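Local coordinates for protein COG0778: Nitroreductase (Streptococcus pneumoniae, PDB 2B67) that binds flavin mononucleotide and probably acts as an NADH-dependent oxidoreductase of the nitroreductase family, at residues 70-75 with 154-159; 22-27 with 74-79; 93-98 with 110-115. One frame throughout, in Å; residues are numbered along the deposited sequence.

How the interactions relate
The 22-27 segment, leading into helix 26-36, returns to the start of strand 77-84 and closes the loop of interaction 2. Before that loop ends, helix 68-74 opens interaction 1, which closes at 154-159; the two share Ser74 and Ala75 and touch where Val72 CG1 lies 3.6 Å from Thr78 OG1. Together they tie the 22-27 segment and helix 68-74 to two strands of one antiparallel sheet. Interaction 3 falls wholly within the span of interaction 1 and pairs helices 87-98 and 105-120. Its centre is about 35 Å from that of interaction 1 and lies across the chain's centre, yet both contacts touch the second subunit.

Interaction 1: residues 70-75 with 154-159; sequences EQVSSA and NIILGF
Gln71 and Asn154 bring their CA atoms within 8.7 Å where the last turns of helix 68-74 cross the end of strand 152-156. The short axes approach to 10.9 Å with their directions 123° apart, so the helix runs obliquely against the strand, and enough room remains for one layer of side chains between them. This is the helix-on-sheet packing of the alpha-beta sandwich of nitroreductases. Here it lies at an outermost strand of the sheet within this chain and forms part of a flavin mononucleotide pocket.

The CB of Gln71 points toward the strand, and with CG set anti to the carbonyl carbon (chi1 -69°) and the chain extended beyond it, the amide is carried across to the amide of Asn154. The planes of these two groups lie only 20° apart, nearly coplanar. NE2 of Gln71 donates to O2 of the flavin, giving this buried amide a partner and probably restraining its rotation.

Past the strand end the chain turns to meet the same ligand. Gly158 is the centre of an inverse gamma turn, marked by a weak bond from Phe159 N to Leu157 O, and Gly158 N donates to O4 of the flavin. Across the subunit boundary, Ile155 packs on Pro40 and Leu157 on Ala42, both of the second subunit.

Ile156 reaches toward the helix through its CG1 branch, and the terminal methyl settles beside both helix residues. Its CD1 lies next to a polar atom, 3.9 Å from Gln71 OE1. The apolar pairing is with Val72, whose CG2 branch supplies the other methyl, 3.8 Å from Ile156 CD1.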
# COMPACT_ATOMS: atom_id res chain seq x y z
N GLU A 70 -17.73 13.26 11.19
CA GLU A 70 -17.13 14.53 11.59
C GLU A 70 -15.78 14.79 10.91
O GLU A 70 -15.45 15.93 10.58
CB GLU A 70 -16.97 14.59 13.10
CG GLU A 70 -18.26 15.01 13.83
CD GLU A 70 -19.16 13.85 14.17
OE1 GLU A 70 -18.83 12.67 13.85
OE2 GLU A 70 -20.22 14.12 14.78
N GLN A 71 -15.00 13.73 10.70
CA GLN A 71 -13.69 13.88 10.05
C GLN A 71 -13.83 14.40 8.62
O GLN A 71 -13.19 15.37 8.24
CB GLN A 71 -12.91 12.57 10.09
CG GLN A 71 -12.46 12.18 11.51
CD GLN A 71 -11.74 10.84 11.54
OE1 GLN A 71 -10.78 10.62 10.79
NE2 GLN A 71 -12.21 9.93 12.41
N VAL A 72 -14.70 13.77 7.84
CA VAL A 72 -14.89 14.19 6.48
C VAL A 72 -15.57 15.58 6.39
O VAL A 72 -15.24 16.38 5.49
CB VAL A 72 -15.61 13.13 5.63
CG1 VAL A 72 -15.70 13.59 4.16
CG2 VAL A 72 -14.86 11.79 5.71
N SER A 73 -16.48 15.88 7.31
CA SER A 73 -17.16 17.21 7.31
C SER A 73 -16.20 18.34 7.59
O SER A 73 -16.30 19.40 6.95
CB SER A 73 -18.27 17.30 8.36
OG SER A 73 -19.33 16.44 8.07
N SER A 74 -15.29 18.13 8.54
CA SER A 74 -14.36 19.19 8.95
C SER A 74 -13.16 19.34 8.05
O SER A 74 -12.77 20.48 7.75
CB SER A 74 -13.89 18.99 10.37
OG SER A 74 -14.98 19.16 11.26
N ALA A 75 -12.55 18.22 7.63
CA ALA A 75 -11.31 18.28 6.87
C ALA A 75 -11.45 19.23 5.68
O ALA A 75 -12.41 19.16 4.94
CB ALA A 75 -10.86 16.90 6.42
N ASN A 154 -5.74 11.36 7.38
CA ASN A 154 -6.14 10.07 7.92
C ASN A 154 -6.74 9.23 6.78
O ASN A 154 -7.45 9.78 5.94
CB ASN A 154 -7.16 10.27 9.03
CG ASN A 154 -7.40 9.02 9.84
OD1 ASN A 154 -8.47 8.84 10.39
ND2 ASN A 154 -6.40 8.17 9.94
N ILE A 155 -6.47 7.92 6.77
CA ILE A 155 -7.01 7.00 5.76
C ILE A 155 -8.28 6.41 6.39
O ILE A 155 -8.25 5.92 7.53
CB ILE A 155 -5.96 5.89 5.44
CG1 ILE A 155 -4.74 6.49 4.73
CG2 ILE A 155 -6.54 4.77 4.58
CD1 ILE A 155 -3.49 5.65 4.77
N ILE A 156 -9.41 6.49 5.68
CA ILE A 156 -10.69 6.07 6.19
C ILE A 156 -11.21 5.00 5.25
O ILE A 156 -11.28 5.20 4.03
CB ILE A 156 -11.72 7.27 6.26
CG1 ILE A 156 -11.32 8.26 7.36
CG2 ILE A 156 -13.14 6.80 6.47
CD1 ILE A 156 -12.05 9.63 7.21
N LEU A 157 -11.53 3.87 5.83
CA LEU A 157 -12.15 2.78 5.13
C LEU A 157 -13.62 2.63 5.54
O LEU A 157 -14.41 2.00 4.82
CB LEU A 157 -11.36 1.51 5.47
CG LEU A 157 -11.59 0.23 4.67
CD1 LEU A 157 -11.77 0.51 3.18
CD2 LEU A 157 -10.43 -0.73 4.92
N GLY A 158 -14.01 3.20 6.67
CA GLY A 158 -15.42 3.13 7.14
C GLY A 158 -16.36 4.15 6.49
O GLY A 158 -16.67 5.23 7.07
N PHE A 159 -16.81 3.82 5.27
CA PHE A 159 -17.73 4.64 4.51
C PHE A 159 -18.48 3.73 3.55
O PHE A 159 -18.07 2.58 3.32
CB PHE A 159 -17.02 5.79 3.75
CG PHE A 159 -16.06 5.32 2.70
CD1 PHE A 159 -14.76 4.93 3.03
CD2 PHE A 159 -16.44 5.27 1.36
CE1 PHE A 159 -13.85 4.50 2.01
CE2 PHE A 159 -15.55 4.86 0.37
CZ PHE A 159 -14.26 4.47 0.70

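Interaction 2: residues 22-27 with 74-79; sequences KLVDPK and SAPVTI
Val24 meets Pro76 and Val77 through different parts of its isopropyl group, crossing each of these side chains at about a right angle. Its CB points toward the 74-79 segment, and the two branches then divide the work. CG2, placed beside the backbone N, lies at the CB-CG edge of the proline ring, 4.0 Å from Pro76 CG and 4.1 Å from Pro76 CB. The CB and CG1 instead face the next residue, with Val24 CB 4.0 Å from Val77 CG2.

The partners answer in kind. On Val77 the CG2 branch, anti to the carbonyl carbon and beside the backbone N, does the touching. Pro76 uses the outer corner of its ring, whose CG also comes within 3.9 Å of the carbonyl O of Lys22. The contact is mainly apolar and small, 133 Å² summed over both segments, with Val24 and Val77 buried and Pro76 nearer the surface.

One residue on from Val24, Asp25 stands at the N-cap of helix 26-36, where OD1 accepts from Lys27 N (3.1 Å, angle 155°), the donor lying above the carboxylate plane.

In the alpha-beta fold the patch joins the approach to helix 26-36 to the start of strand 77-84, just after helix 68-74. Val24 also touches Tyr184, and Val77 packs on Val52 of strand 48-53 and Val182 of strand 174-183, the two strands flanking its own.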
# COMPACT_ATOMS: atom_id res chain seq x y z
N LYS A 22 -6.73 26.19 9.09
CA LYS A 22 -5.74 26.58 8.09
C LYS A 22 -6.09 25.96 6.73
O LYS A 22 -6.41 24.76 6.62
CB LYS A 22 -4.30 26.16 8.50
CG LYS A 22 -3.23 26.60 7.47
CD LYS A 22 -1.81 26.27 7.91
CE LYS A 22 -0.81 26.60 6.82
NZ LYS A 22 0.56 26.12 7.21
N LEU A 23 -5.98 26.80 5.69
CA LEU A 23 -6.35 26.45 4.36
C LEU A 23 -5.30 25.48 3.77
O LEU A 23 -4.12 25.58 4.08
CB LEU A 23 -6.47 27.74 3.53
CG LEU A 23 -7.53 28.80 3.91
CD1 LEU A 23 -7.47 29.96 2.94
CD2 LEU A 23 -8.93 28.17 3.90
N VAL A 24 -5.74 24.53 2.95
CA VAL A 24 -4.82 23.61 2.31
C VAL A 24 -4.69 24.02 0.86
O VAL A 24 -5.65 23.94 0.12
CB VAL A 24 -5.28 22.11 2.42
CG1 VAL A 24 -4.37 21.21 1.54
CG2 VAL A 24 -5.29 21.65 3.87
N ASP A 25 -3.49 24.45 0.48
CA ASP A 25 -3.16 25.00 -0.85
C ASP A 25 -3.27 23.88 -1.90
O ASP A 25 -2.58 22.88 -1.77
CB ASP A 25 -1.71 25.52 -0.79
CG ASP A 25 -1.31 26.40 -1.97
OD1 ASP A 25 -1.90 26.35 -3.07
OD2 ASP A 25 -0.33 27.16 -1.80
N PRO A 26 -4.17 24.03 -2.91
CA PRO A 26 -4.24 23.04 -4.01
C PRO A 26 -2.93 22.78 -4.73
O PRO A 26 -2.77 21.69 -5.26
CB PRO A 26 -5.30 23.61 -4.97
CG PRO A 26 -5.52 25.05 -4.52
CD PRO A 26 -5.19 25.08 -3.06
N LYS A 27 -1.98 23.73 -4.73
CA LYS A 27 -0.63 23.45 -5.26
C LYS A 27 0.08 22.34 -4.45
O LYS A 27 0.74 21.48 -5.03
CB LYS A 27 0.26 24.70 -5.34
CG LYS A 27 -0.40 25.93 -6.01
CD LYS A 27 -0.76 25.73 -7.50
CE LYS A 27 0.09 26.62 -8.44
NZ LYS A 27 -0.61 27.88 -8.87
N SER A 74 -15.29 18.13 8.54
CA SER A 74 -14.36 19.19 8.95
C SER A 74 -13.16 19.34 8.05
O SER A 74 -12.77 20.48 7.75
CB SER A 74 -13.89 18.99 10.37
OG SER A 74 -14.98 19.16 11.26
N ALA A 75 -12.55 18.22 7.63
CA ALA A 75 -11.31 18.28 6.87
C ALA A 75 -11.45 19.23 5.68
O ALA A 75 -12.41 19.16 4.94
CB ALA A 75 -10.86 16.90 6.42
N PRO A 76 -10.48 20.16 5.51
CA PRO A 76 -10.60 21.13 4.40
C PRO A 76 -10.66 20.38 3.05
O PRO A 76 -11.29 20.85 2.10
CB PRO A 76 -9.31 21.95 4.51
CG PRO A 76 -8.79 21.73 5.85
CD PRO A 76 -9.25 20.38 6.31
N VAL A 77 -10.01 19.22 3.00
CA VAL A 77 -9.91 18.44 1.77
C VAL A 77 -10.08 16.97 2.13
O VAL A 77 -9.59 16.53 3.16
CB VAL A 77 -8.53 18.63 1.07
CG1 VAL A 77 -8.38 17.71 -0.17
CG2 VAL A 77 -8.31 20.05 0.70
N THR A 78 -10.76 16.23 1.25
CA THR A 78 -10.79 14.78 1.28
C THR A 78 -10.47 14.28 -0.12
O THR A 78 -10.99 14.78 -1.12
CB THR A 78 -12.14 14.19 1.73
OG1 THR A 78 -12.40 14.58 3.08
CG2 THR A 78 -12.14 12.61 1.64
N ILE A 79 -9.59 13.30 -0.19
CA ILE A 79 -9.16 12.74 -1.45
C ILE A 79 -9.80 11.40 -1.47
O ILE A 79 -9.49 10.57 -0.60
CB ILE A 79 -7.62 12.61 -1.55
CG1 ILE A 79 -6.97 13.99 -1.56
CG2 ILE A 79 -7.25 11.85 -2.81
CD1 ILE A 79 -5.49 14.02 -1.19

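Interaction 3: residues 93-98 with 110-115; sequences KIARVG and YFMKNL. With ACY (acetic acid), chain F.
Ala95 is the bump that meets Phe111 and Met112 where helices 87-98 and 105-120 come closest. Its methyl enters the hollow formed by the inner parts of these two side chains: Ala95 CB is 3.7 Å from Phe111 CB and likewise 3.7 Å from the SE of Met112, a selenomethionine. The CB of Met112 does not itself point at the opposite helix. Bends at chi2 and chi3 bring the selenium back over the methyl. With so small a residue at the crossing, the CA atoms of Ala95 and Phe111 approach to 5.7 Å.

The pair forms an antiparallel helical hairpin, with short axes 8.3 Å apart and directions at 162°, inserted between strand 77-84 and helix 124-148 of the nitroreductase chain. The Phe111 ring lies beneath the second bump, the CG2 methyl of Ile94. That methyl stands 3.9 Å from the centroid of the Phe111 ring and 3° off its normal, a CH-pi contact centred on the face. Tyr110 CD1 covers the opposite face of the same ring, so the phenyl is held between a methyl and an aromatic edge carbon.

Helix 105-120 widens here: Leu115 N bonds to Tyr110 O at 2.7 Å, the mark of a pi-type turn at 110-114. Ile94 also packs against Tyr193 of the second subunit. The CB of Lys93 points away from helix 105-120. NZ of Lys93 hydrogen-bonds to OXT of an acetic acid, 2.8 Å away, and makes a salt bridge with Glu199 of the second subunit; the acetic acid probably comes from the crystallisation liquor.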
# COMPACT_ATOMS: atom_id res chain seq x y z
N LYS A 93 -4.85 2.59 -21.79
CA LYS A 93 -4.66 4.00 -21.40
C LYS A 93 -3.18 4.35 -21.25
O LYS A 93 -2.73 5.35 -21.76
CB LYS A 93 -5.38 4.28 -20.07
CG LYS A 93 -5.44 5.78 -19.69
CD LYS A 93 -5.96 5.97 -18.25
CE LYS A 93 -5.96 7.45 -17.84
NZ LYS A 93 -7.08 8.22 -18.48
N ILE A 94 -2.41 3.52 -20.57
CA ILE A 94 -0.99 3.78 -20.40
C ILE A 94 -0.31 3.85 -21.79
O ILE A 94 0.42 4.80 -22.09
CB ILE A 94 -0.38 2.75 -19.42
CG1 ILE A 94 -0.82 3.15 -17.98
CG2 ILE A 94 1.13 2.71 -19.54
CD1 ILE A 94 -1.22 2.05 -17.17
N ALA A 95 -0.60 2.88 -22.65
CA ALA A 95 -0.06 2.89 -24.02
C ALA A 95 -0.50 4.14 -24.80
O ALA A 95 0.30 4.79 -25.49
CB ALA A 95 -0.46 1.61 -24.75
N ARG A 96 -1.76 4.49 -24.68
CA ARG A 96 -2.31 5.61 -25.45
C ARG A 96 -1.72 6.95 -25.00
O ARG A 96 -1.29 7.76 -25.83
CB ARG A 96 -3.83 5.61 -25.35
CG ARG A 96 -4.57 6.73 -26.07
CD ARG A 96 -6.09 6.66 -25.78
NE ARG A 96 -6.64 5.33 -26.09
CZ ARG A 96 -7.11 4.46 -25.19
NH1 ARG A 96 -7.56 3.27 -25.60
NH2 ARG A 96 -7.14 4.77 -23.89
N VAL A 97 -1.66 7.18 -23.68
CA VAL A 97 -1.17 8.43 -23.14
C VAL A 97 0.37 8.51 -23.24
O VAL A 97 0.92 9.54 -23.64
CB VAL A 97 -1.71 8.68 -21.70
CG1 VAL A 97 -1.24 10.05 -21.15
CG2 VAL A 97 -3.27 8.61 -21.65
N GLY A 98 1.08 7.42 -22.92
CA GLY A 98 2.54 7.45 -22.97
C GLY A 98 3.06 7.47 -24.41
O GLY A 98 3.99 8.22 -24.74
N TYR A 110 2.58 -4.72 -25.68
CA TYR A 110 2.39 -5.34 -24.40
C TYR A 110 1.22 -4.69 -23.65
O TYR A 110 0.31 -5.38 -23.23
CB TYR A 110 3.67 -5.27 -23.61
CG TYR A 110 3.53 -5.69 -22.17
CD1 TYR A 110 3.64 -4.75 -21.16
CD2 TYR A 110 3.30 -7.03 -21.83
CE1 TYR A 110 3.54 -5.11 -19.82
CE2 TYR A 110 3.19 -7.41 -20.49
CZ TYR A 110 3.31 -6.44 -19.49
OH TYR A 110 3.22 -6.77 -18.16
N PHE A 111 1.23 -3.36 -23.53
CA PHE A 111 0.12 -2.67 -22.88
C PHE A 111 -1.19 -2.69 -23.70
O PHE A 111 -2.28 -2.76 -23.12
CB PHE A 111 0.51 -1.23 -22.54
CG PHE A 111 1.46 -1.10 -21.37
CD1 PHE A 111 2.75 -0.61 -21.55
CD2 PHE A 111 1.05 -1.41 -20.08
CE1 PHE A 111 3.65 -0.47 -20.46
CE2 PHE A 111 1.92 -1.28 -18.97
CZ PHE A 111 3.23 -0.81 -19.16
N MSE A 112 -1.07 -2.62 -25.02
CA MSE A 112 -2.25 -2.65 -25.90
C MSE A 112 -2.94 -4.03 -26.00
O MSE A 112 -4.16 -4.09 -26.02
CB MSE A 112 -1.90 -2.17 -27.31
CG MSE A 112 -1.72 -0.66 -27.45
SE MSE A 112 -3.26 0.40 -26.82
CE MSE A 112 -4.55 -0.05 -28.11
N LYS A 113 -2.15 -5.10 -26.02
CA LYS A 113 -2.67 -6.45 -26.27
C LYS A 113 -2.26 -7.56 -25.28
O LYS A 113 -3.10 -8.33 -24.80
CB LYS A 113 -2.36 -6.87 -27.73
CG LYS A 113 -3.49 -6.45 -28.70
CD LYS A 113 -2.99 -5.95 -30.02
CE LYS A 113 -4.13 -5.38 -30.85
NZ LYS A 113 -3.59 -4.67 -32.07
N ASN A 114 -0.98 -7.66 -24.97
CA ASN A 114 -0.56 -8.74 -24.09
C ASN A 114 -1.13 -8.62 -22.69
O ASN A 114 -1.82 -9.53 -22.19
CB ASN A 114 0.97 -8.87 -24.05
CG ASN A 114 1.51 -9.44 -25.34
OD1 ASN A 114 1.50 -8.77 -26.37
ND2 ASN A 114 1.95 -10.70 -25.30
N LEU A 115 -0.86 -7.47 -22.07
CA LEU A 115 -1.27 -7.27 -20.71
C LEU A 115 -2.78 -7.48 -20.55
O LEU A 115 -3.18 -8.31 -19.72
CB LEU A 115 -0.81 -5.92 -20.17
CG LEU A 115 -0.32 -5.87 -18.73
CD1 LEU A 115 -0.35 -4.44 -18.15
CD2 LEU A 115 -1.03 -6.87 -17.85
C ACY F . -10.33 8.10 -17.07
O ACY F . -11.20 8.68 -16.38
OXT ACY F . -9.15 7.94 -16.69
CH3 ACY F . -10.73 7.58 -18.42